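Phosphoserine aminotransferase SerC (Cytophaga hutchinsonii ATCC 33406, PDB 3FFR) probably catalyses the pyridoxal-phosphate-dependent, reversible transfer of an amino group from phosphoserine to 2-oxoglutarate, a step of serine biosynthesis. Local coordinates at residues Y174-W179 and S263-R268; F165-S170 and S184-V189; K39-V44 and P244-I249. One frame throughout, in Å; residues are numbered along the deposited sequence. Where two conformers were deposited one is given.

Contact 1 of 3, residues Y174-W179 and S263-R268; sequences YPKFDW and SADGIR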
# COMPACT_ATOMS: atom_id res chain seq x y z
N TYR A 174 11.31 11.38 16.73
CA TYR A 174 12.48 11.92 17.47
C TYR A 174 12.77 13.42 17.15
O TYR A 174 12.78 14.26 18.05
CB TYR A 174 13.71 11.05 17.32
CG TYR A 174 14.82 11.65 18.13
CD1 TYR A 174 14.77 11.60 19.53
CD2 TYR A 174 15.88 12.30 17.52
CE1 TYR A 174 15.79 12.21 20.29
CE2 TYR A 174 16.89 12.90 18.26
CZ TYR A 174 16.85 12.86 19.64
OH TYR A 174 17.89 13.47 20.36
N PRO A 175 13.07 13.75 15.89
CA PRO A 175 13.26 15.18 15.63
C PRO A 175 12.04 16.01 15.92
O PRO A 175 10.92 15.59 15.68
CB PRO A 175 13.54 15.23 14.13
CG PRO A 175 12.89 13.98 13.58
CD PRO A 175 13.15 12.97 14.64
N LYS A 176 12.31 17.21 16.43
CA LYS A 176 11.26 18.17 16.70
C LYS A 176 11.42 19.32 15.72
O LYS A 176 12.20 20.26 15.92
CB LYS A 176 11.27 18.67 18.14
CG LYS A 176 10.04 19.53 18.43
CD LYS A 176 9.91 19.98 19.87
CE LYS A 176 8.58 20.72 20.07
NZ LYS A 176 8.49 21.91 19.19
N PHE A 177 10.67 19.24 14.64
CA PHE A 177 10.79 20.24 13.58
C PHE A 177 10.20 21.58 13.91
O PHE A 177 9.27 21.71 14.70
CB PHE A 177 10.20 19.72 12.24
CG PHE A 177 10.95 18.53 11.69
CD1 PHE A 177 12.20 18.71 11.07
CD2 PHE A 177 10.46 17.26 11.84
CE1 PHE A 177 12.92 17.64 10.63
CE2 PHE A 177 11.18 16.17 11.37
CZ PHE A 177 12.42 16.37 10.76
N ASP A 178 10.82 22.58 13.31
CA ASP A 178 10.27 23.92 13.26
C ASP A 178 9.52 23.94 11.93
O ASP A 178 10.13 23.99 10.86
CB ASP A 178 11.35 24.98 13.27
CG ASP A 178 10.79 26.39 13.16
OD1 ASP A 178 9.66 26.59 12.67
OD2 ASP A 178 11.53 27.31 13.54
N TRP A 179 8.20 23.87 12.02
CA TRP A 179 7.36 23.70 10.84
C TRP A 179 7.33 24.93 9.97
O TRP A 179 6.84 24.89 8.86
CB TRP A 179 5.94 23.29 11.25
CG TRP A 179 5.93 22.01 12.04
CD1 TRP A 179 5.67 21.88 13.38
CD2 TRP A 179 6.27 20.71 11.57
NE1 TRP A 179 5.80 20.58 13.76
CE2 TRP A 179 6.15 19.83 12.67
CE3 TRP A 179 6.62 20.19 10.32
CZ2 TRP A 179 6.41 18.48 12.56
CZ3 TRP A 179 6.84 18.83 10.21
CH2 TRP A 179 6.74 17.99 11.33
N SER A 263 3.95 11.26 25.84
CA SER A 263 4.26 12.59 25.23
C SER A 263 5.47 12.43 24.31
O SER A 263 6.35 11.59 24.54
CB SER A 263 4.51 13.73 26.24
OG SER A 263 5.80 13.69 26.84
N ALA A 264 5.51 13.27 23.29
CA ALA A 264 6.60 13.22 22.29
C ALA A 264 7.94 13.53 22.94
O ALA A 264 8.96 12.89 22.62
CB ALA A 264 6.30 14.16 21.10
N ASP A 265 7.93 14.48 23.88
CA ASP A 265 9.18 14.86 24.57
C ASP A 265 9.61 13.75 25.50
O ASP A 265 10.79 13.51 25.67
CB ASP A 265 9.08 16.20 25.29
CG ASP A 265 9.22 17.38 24.34
OD1 ASP A 265 9.73 17.20 23.21
OD2 ASP A 265 8.84 18.51 24.75
N GLY A 266 8.65 13.07 26.09
CA GLY A 266 8.94 11.94 26.97
C GLY A 266 9.61 10.84 26.17
O GLY A 266 10.56 10.21 26.65
N ILE A 267 9.08 10.57 24.97
CA ILE A 267 9.62 9.52 24.11
C ILE A 267 11.06 9.90 23.70
O ILE A 267 11.96 9.07 23.64
CB ILE A 267 8.71 9.24 22.91
CG1 ILE A 267 7.40 8.64 23.42
CG2 ILE A 267 9.33 8.24 21.93
CD1 ILE A 267 6.30 8.47 22.42
N ARG A 268 11.24 11.18 23.41
CA ARG A 268 12.57 11.69 23.04
C ARG A 268 13.61 11.43 24.13
O ARG A 268 14.74 11.04 23.85
CB ARG A 268 12.53 13.19 22.72
CG ARG A 268 11.89 13.48 21.38
CD ARG A 268 11.65 14.97 21.07
NE ARG A 268 10.90 15.09 19.83
CZ ARG A 268 9.70 15.64 19.69
NH1 ARG A 268 9.10 16.25 20.69
NH2 ARG A 268 9.14 15.60 18.51
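R268, in the first turn of helix 264-284, lays its whole side chain against the loop 174-179. CB lies 4.2 Å from CE1 of Y174, and CG packs on CD1 of the same ring at 3.9 Å, so the aliphatic root of the arginine is matched by an aromatic neighbour. CG stands anti to the carbonyl carbon (chi1 -74°) and the chain then runs extended to NE, which carries the guanidinium past the tyrosine ring to the loop backbone. There NE donates to Y174 O at 2.7 Å; the oxygen sits near the guanidinium plane, whereas the donor stands above the carbonyl plane. The loop lies in the connection between strands 163-167 and 184-188 of the large mixed sheet, the core of the cofactor-binding domain in fold type I aminotransferases. Outside the strands its carbonyls need other donors, and arginine, with several N-H groups in one plane, suits that task. One face of the guanidinium is covered by K176 CB, which lies over its centre, 3.7 Å from CZ. NH2 reaches P175 O in a weak bond of 3.3 Å. NH1 turns back to its own helix and, in the D265 conformer described, forms a salt bridge with OD1 at 2.8 Å. One turn further along this helix, E272 takes the hydroxyl of Y174 in a hydrogen bond.

Contact 2 of 3, residues F165-S170 and S184-V189; sequences FVDAVS and SVFFSV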
# COMPACT_ATOMS: atom_id res chain seq x y z
N PHE A 165 11.46 19.50 1.67
CA PHE A 165 10.96 18.15 2.06
C PHE A 165 12.00 17.44 2.88
O PHE A 165 13.17 17.36 2.50
CB PHE A 165 10.65 17.27 0.84
CG PHE A 165 9.58 17.79 -0.04
CD1 PHE A 165 9.88 18.70 -1.05
CD2 PHE A 165 8.26 17.40 0.16
CE1 PHE A 165 8.84 19.22 -1.84
CE2 PHE A 165 7.23 17.90 -0.62
CZ PHE A 165 7.52 18.83 -1.62
N VAL A 166 11.56 16.89 4.01
CA VAL A 166 12.44 16.12 4.88
C VAL A 166 11.98 14.66 5.01
O VAL A 166 10.85 14.37 5.40
CB VAL A 166 12.55 16.76 6.28
CG1 VAL A 166 13.57 15.97 7.15
CG2 VAL A 166 12.96 18.24 6.21
N ASP A 167 12.88 13.76 4.63
CA ASP A 167 12.73 12.32 4.86
C ASP A 167 13.11 12.06 6.31
O ASP A 167 14.26 12.28 6.71
CB ASP A 167 13.58 11.56 3.83
CG ASP A 167 13.55 10.07 4.00
OD1 ASP A 167 13.36 9.57 5.12
OD2 ASP A 167 13.77 9.41 2.96
N ALA A 168 12.12 11.70 7.12
CA ALA A 168 12.34 11.34 8.56
C ALA A 168 11.77 9.93 8.83
O ALA A 168 11.31 9.60 9.90
CB ALA A 168 11.72 12.39 9.50
N VAL A 169 11.83 9.13 7.79
CA VAL A 169 11.33 7.78 7.74
C VAL A 169 11.83 6.94 8.89
O VAL A 169 11.06 6.24 9.55
CB VAL A 169 11.64 7.10 6.37
CG1 VAL A 169 11.36 5.58 6.41
CG2 VAL A 169 10.86 7.79 5.21
N SER A 170 13.12 7.06 9.19
CA SER A 170 13.73 6.21 10.23
C SER A 170 14.02 6.97 11.51
O SER A 170 14.83 6.54 12.35
CB SER A 170 14.97 5.49 9.70
OG SER A 170 15.93 6.44 9.23
N SER A 184 7.46 20.24 4.43
CA SER A 184 6.92 18.88 4.42
C SER A 184 7.89 17.90 5.02
O SER A 184 9.12 18.07 4.99
CB SER A 184 6.62 18.47 2.95
OG SER A 184 6.22 17.11 2.75
N VAL A 185 7.28 16.91 5.66
CA VAL A 185 8.03 15.76 6.18
C VAL A 185 7.24 14.50 5.88
O VAL A 185 6.02 14.52 5.73
CB VAL A 185 8.33 15.92 7.70
CG1 VAL A 185 7.06 15.77 8.53
CG2 VAL A 185 9.39 14.92 8.16
N PHE A 186 7.96 13.39 5.75
CA PHE A 186 7.29 12.12 5.49
C PHE A 186 8.00 10.97 6.15
O PHE A 186 9.19 11.02 6.51
CB PHE A 186 7.14 11.88 3.97
CG PHE A 186 8.47 11.82 3.23
CD1 PHE A 186 9.05 12.97 2.72
CD2 PHE A 186 9.14 10.62 3.06
CE1 PHE A 186 10.25 12.94 2.03
CE2 PHE A 186 10.35 10.59 2.37
CZ PHE A 186 10.90 11.74 1.86
N PHE A 187 7.21 9.94 6.34
CA PHE A 187 7.69 8.67 6.92
C PHE A 187 6.84 7.51 6.49
O PHE A 187 5.83 7.65 5.79
CB PHE A 187 7.74 8.76 8.45
CG PHE A 187 6.39 8.97 9.13
CD1 PHE A 187 5.87 10.24 9.30
CD2 PHE A 187 5.70 7.91 9.65
CE1 PHE A 187 4.63 10.45 9.94
CE2 PHE A 187 4.46 8.10 10.29
CZ PHE A 187 3.94 9.37 10.45
N SER A 188 7.32 6.34 6.88
CA SER A 188 6.49 5.12 6.75
C SER A 188 6.47 4.48 8.13
O SER A 188 7.29 4.80 8.99
CB SER A 188 6.91 4.23 5.59
OG SER A 188 8.24 3.85 5.66
N VAL A 189 5.52 3.60 8.35
CA VAL A 189 5.18 3.20 9.73
C VAL A 189 5.97 2.07 10.39
O VAL A 189 5.79 1.82 11.60
CB VAL A 189 3.67 2.88 9.87
CG1 VAL A 189 2.81 4.14 9.54
CG2 VAL A 189 3.25 1.63 9.01
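D167 lies under the ring of F186, its partner on the neighbouring parallel strand: D167 CA sits 3.9 Å from the ring centroid, 23° off the normal, a CH-pi contact over the face. The ring gets there because CG of F186 takes the crowded position between backbone N and carbonyl carbon (chi1 60°), folding it over strand 163-167. CZ comes within 3.3 Å of D167 CB, and CD2 touches V169 CG2.

The backbones are joined in parallel fashion around V166, whose N donates to S184 O at 2.9 Å and whose O accepts from F186 N at 3.1 Å. A168 N, just past the strand's end, donates to F186 O, the last backbone bond between the two segments. At the other end, OG of S184 lies 3.3 Å from CD2 of F165; a small hydroxyl fits beside the phenyl and is satisfied by W202 and I203 of the next strand. Valines V166 and V185 occupy the opposite face of the sheet.

Where the strand ends, D167 OD1 accepts from V169 N at 3.1 Å in an Asx turn, while OD2 bonds both W74 and the pyridine nitrogen N1 of the cofactor carried on residue 191, whose phosphate is met by S188 OG. The aspartate-pyridine pair is the hallmark of fold type I enzymes. With one oxygen held by its own turn and CA under the phenyl ring, the carboxylate probably has little freedom to rotate, and W74 helps to hold OD2 toward the cofactor.

Contact 3 of 3, residues K39-V44 and P244-I249; sequences KKFEEV and PNAMNI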
# COMPACT_ATOMS: atom_id res chain seq x y z
N LYS A 39 -18.99 5.77 8.09
CA LYS A 39 -18.73 6.70 9.18
C LYS A 39 -17.73 6.13 10.16
O LYS A 39 -16.89 6.84 10.73
CB LYS A 39 -20.02 7.08 9.92
CG LYS A 39 -19.74 7.97 11.14
N LYS A 40 -17.79 4.82 10.35
CA LYS A 40 -16.85 4.19 11.27
C LYS A 40 -15.44 4.35 10.73
O LYS A 40 -14.53 4.70 11.47
CB LYS A 40 -17.15 2.72 11.50
CG LYS A 40 -16.08 2.01 12.33
CD LYS A 40 -15.98 2.48 13.80
CE LYS A 40 -14.92 1.65 14.58
NZ LYS A 40 -14.76 2.07 16.01
N PHE A 41 -15.24 4.15 9.43
CA PHE A 41 -13.89 4.34 8.88
C PHE A 41 -13.43 5.79 9.01
O PHE A 41 -12.26 6.07 9.34
CB PHE A 41 -13.73 3.87 7.40
CG PHE A 41 -12.37 4.15 6.87
CD1 PHE A 41 -11.33 3.31 7.16
CD2 PHE A 41 -12.10 5.35 6.23
CE1 PHE A 41 -10.02 3.61 6.75
CE2 PHE A 41 -10.81 5.65 5.80
CZ PHE A 41 -9.78 4.78 6.06
N GLU A 42 -14.34 6.71 8.75
CA GLU A 42 -14.03 8.13 8.87
C GLU A 42 -13.52 8.46 10.28
O GLU A 42 -12.62 9.26 10.47
CB GLU A 42 -15.21 9.01 8.49
CG GLU A 42 -15.48 8.96 7.03
CD GLU A 42 -16.66 9.83 6.64
OE1 GLU A 42 -17.18 10.53 7.51
OE2 GLU A 42 -17.05 9.81 5.48
N GLU A 43 -14.11 7.79 11.28
CA GLU A 43 -13.69 7.98 12.67
C GLU A 43 -12.27 7.44 12.92
O GLU A 43 -11.45 8.05 13.62
CB GLU A 43 -14.68 7.27 13.62
CG GLU A 43 -16.03 7.94 13.69
CD GLU A 43 -17.07 7.14 14.52
OE1 GLU A 43 -16.68 6.16 15.21
OE2 GLU A 43 -18.27 7.49 14.45
N VAL A 44 -11.99 6.29 12.31
CA VAL A 44 -10.67 5.64 12.43
C VAL A 44 -9.61 6.54 11.79
O VAL A 44 -8.55 6.85 12.37
CB VAL A 44 -10.70 4.23 11.78
CG1 VAL A 44 -9.30 3.58 11.59
CG2 VAL A 44 -11.64 3.28 12.61
N PRO A 244 -7.85 1.98 1.23
CA PRO A 244 -6.54 2.01 1.85
C PRO A 244 -6.27 0.88 2.81
O PRO A 244 -7.13 0.05 3.07
CB PRO A 244 -6.61 3.27 2.66
CG PRO A 244 -8.00 3.29 3.16
CD PRO A 244 -8.85 2.71 2.06
N ASN A 245 -5.10 0.96 3.44
CA ASN A 245 -4.71 -0.02 4.47
C ASN A 245 -5.32 0.40 5.80
O ASN A 245 -4.68 1.01 6.65
CB ASN A 245 -3.20 -0.12 4.57
CG ASN A 245 -2.76 -1.23 5.49
OD1 ASN A 245 -3.57 -1.80 6.24
ND2 ASN A 245 -1.44 -1.53 5.47
N ALA A 246 -6.60 0.10 5.94
CA ALA A 246 -7.35 0.44 7.15
C ALA A 246 -6.77 -0.16 8.41
O ALA A 246 -6.84 0.43 9.49
CB ALA A 246 -8.85 0.03 6.98
N MSE A 247 -6.21 -1.36 8.28
CA MSE A 247 -5.64 -2.03 9.45
C MSE A 247 -4.55 -1.15 10.03
O MSE A 247 -4.50 -0.88 11.26
CB MSE A 247 -5.09 -3.44 9.15
CG MSE A 247 -6.13 -4.37 8.52
SE MSE A 247 -7.65 -4.73 9.69
CE MSE A 247 -6.97 -6.12 10.75
N ASN A 248 -3.65 -0.68 9.16
CA ASN A 248 -2.57 0.18 9.63
C ASN A 248 -3.03 1.57 10.06
O ASN A 248 -2.45 2.16 10.95
CB ASN A 248 -1.38 0.29 8.67
CG ASN A 248 -0.30 -0.72 8.97
OD1 ASN A 248 -0.39 -1.51 9.92
ND2 ASN A 248 0.76 -0.71 8.14
N ILE A 249 -4.03 2.12 9.39
CA ILE A 249 -4.56 3.43 9.82
C ILE A 249 -5.13 3.27 11.23
O ILE A 249 -4.96 4.12 12.11
CB ILE A 249 -5.59 4.00 8.81
CG1 ILE A 249 -4.86 4.34 7.49
CG2 ILE A 249 -6.26 5.27 9.37
CD1 ILE A 249 -5.80 4.71 6.29
O HOH W 1 -6.96 5.23 13.81
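F41 and V44, three residues apart and hence on one side of helix 39-55, face A246 and I249, spaced likewise at the start of helix 246-262. The apolar part rests on F41, whose CG lies anti to its own N (chi1 177°), so that the ring extends from its helix into the angle between P244 and I249. Its CZ meets P244 CG at 3.7 Å, and CE1 meets A246 CB at 3.8 Å. The alanine methyl, like I249 CD1, approaches the edge of the ring near its plane; I249 CD1 lies 4.0 Å from F41 CZ. A small residue at A246 lets the phenyl come close to the second helix, while the compact proline ring offers CG as a rigid apolar surface. A leucine at F41 would probably leave P244 CG and I249 CD1 without their common partner and open a gap between the helix starts. Further along, V44 CG1 and I249 CG2 meet at 4.1 Å; beta-branched side chains keep methyls close to the backbone, as suits helices only 7.0 Å apart at these two CA atoms.

The contact thus packs the starts of two helices, about 200 residues apart in sequence, at the edge of the subunit by the dimer interface. N245 is the N-cap of helix 246-262, OD1 accepting from N248 N at 3.1 Å, and its side-chain ND2 hydrogen-bonds G198 O. On the side turned from F41 lies the second subunit: N245 packs on N245 of that subunit, and M247, present as selenomethionine, on its P196.

Polar contact between the two segments is mediated by water. One molecule donates to V44 O at 2.7 Å and also to I249 O, spending both its hydrogens on the two helix carbonyls beside the valine-isoleucine pair.

Contact 2 lies at the centre of the chain, contact 1 at its surface, and contact 3 is buried but peripheral, close to the second subunit. Contacts 1 and 2 share a connection: 174-179 lies in the connection between the two strands of contact 2, and its F177 and W179 pack on V166 and V185. Contact 3 reaches contact 2 where V189 touches N248; it does not touch contact 1, although their helices 246-262 and 264-284 are consecutive. Chemistry follows place: strand bonding and cofactor-directed polar groups in contact 2, a charged side chain serving loop carbonyls in contact 1, and apolar helix packing with one bridging water in contact 3.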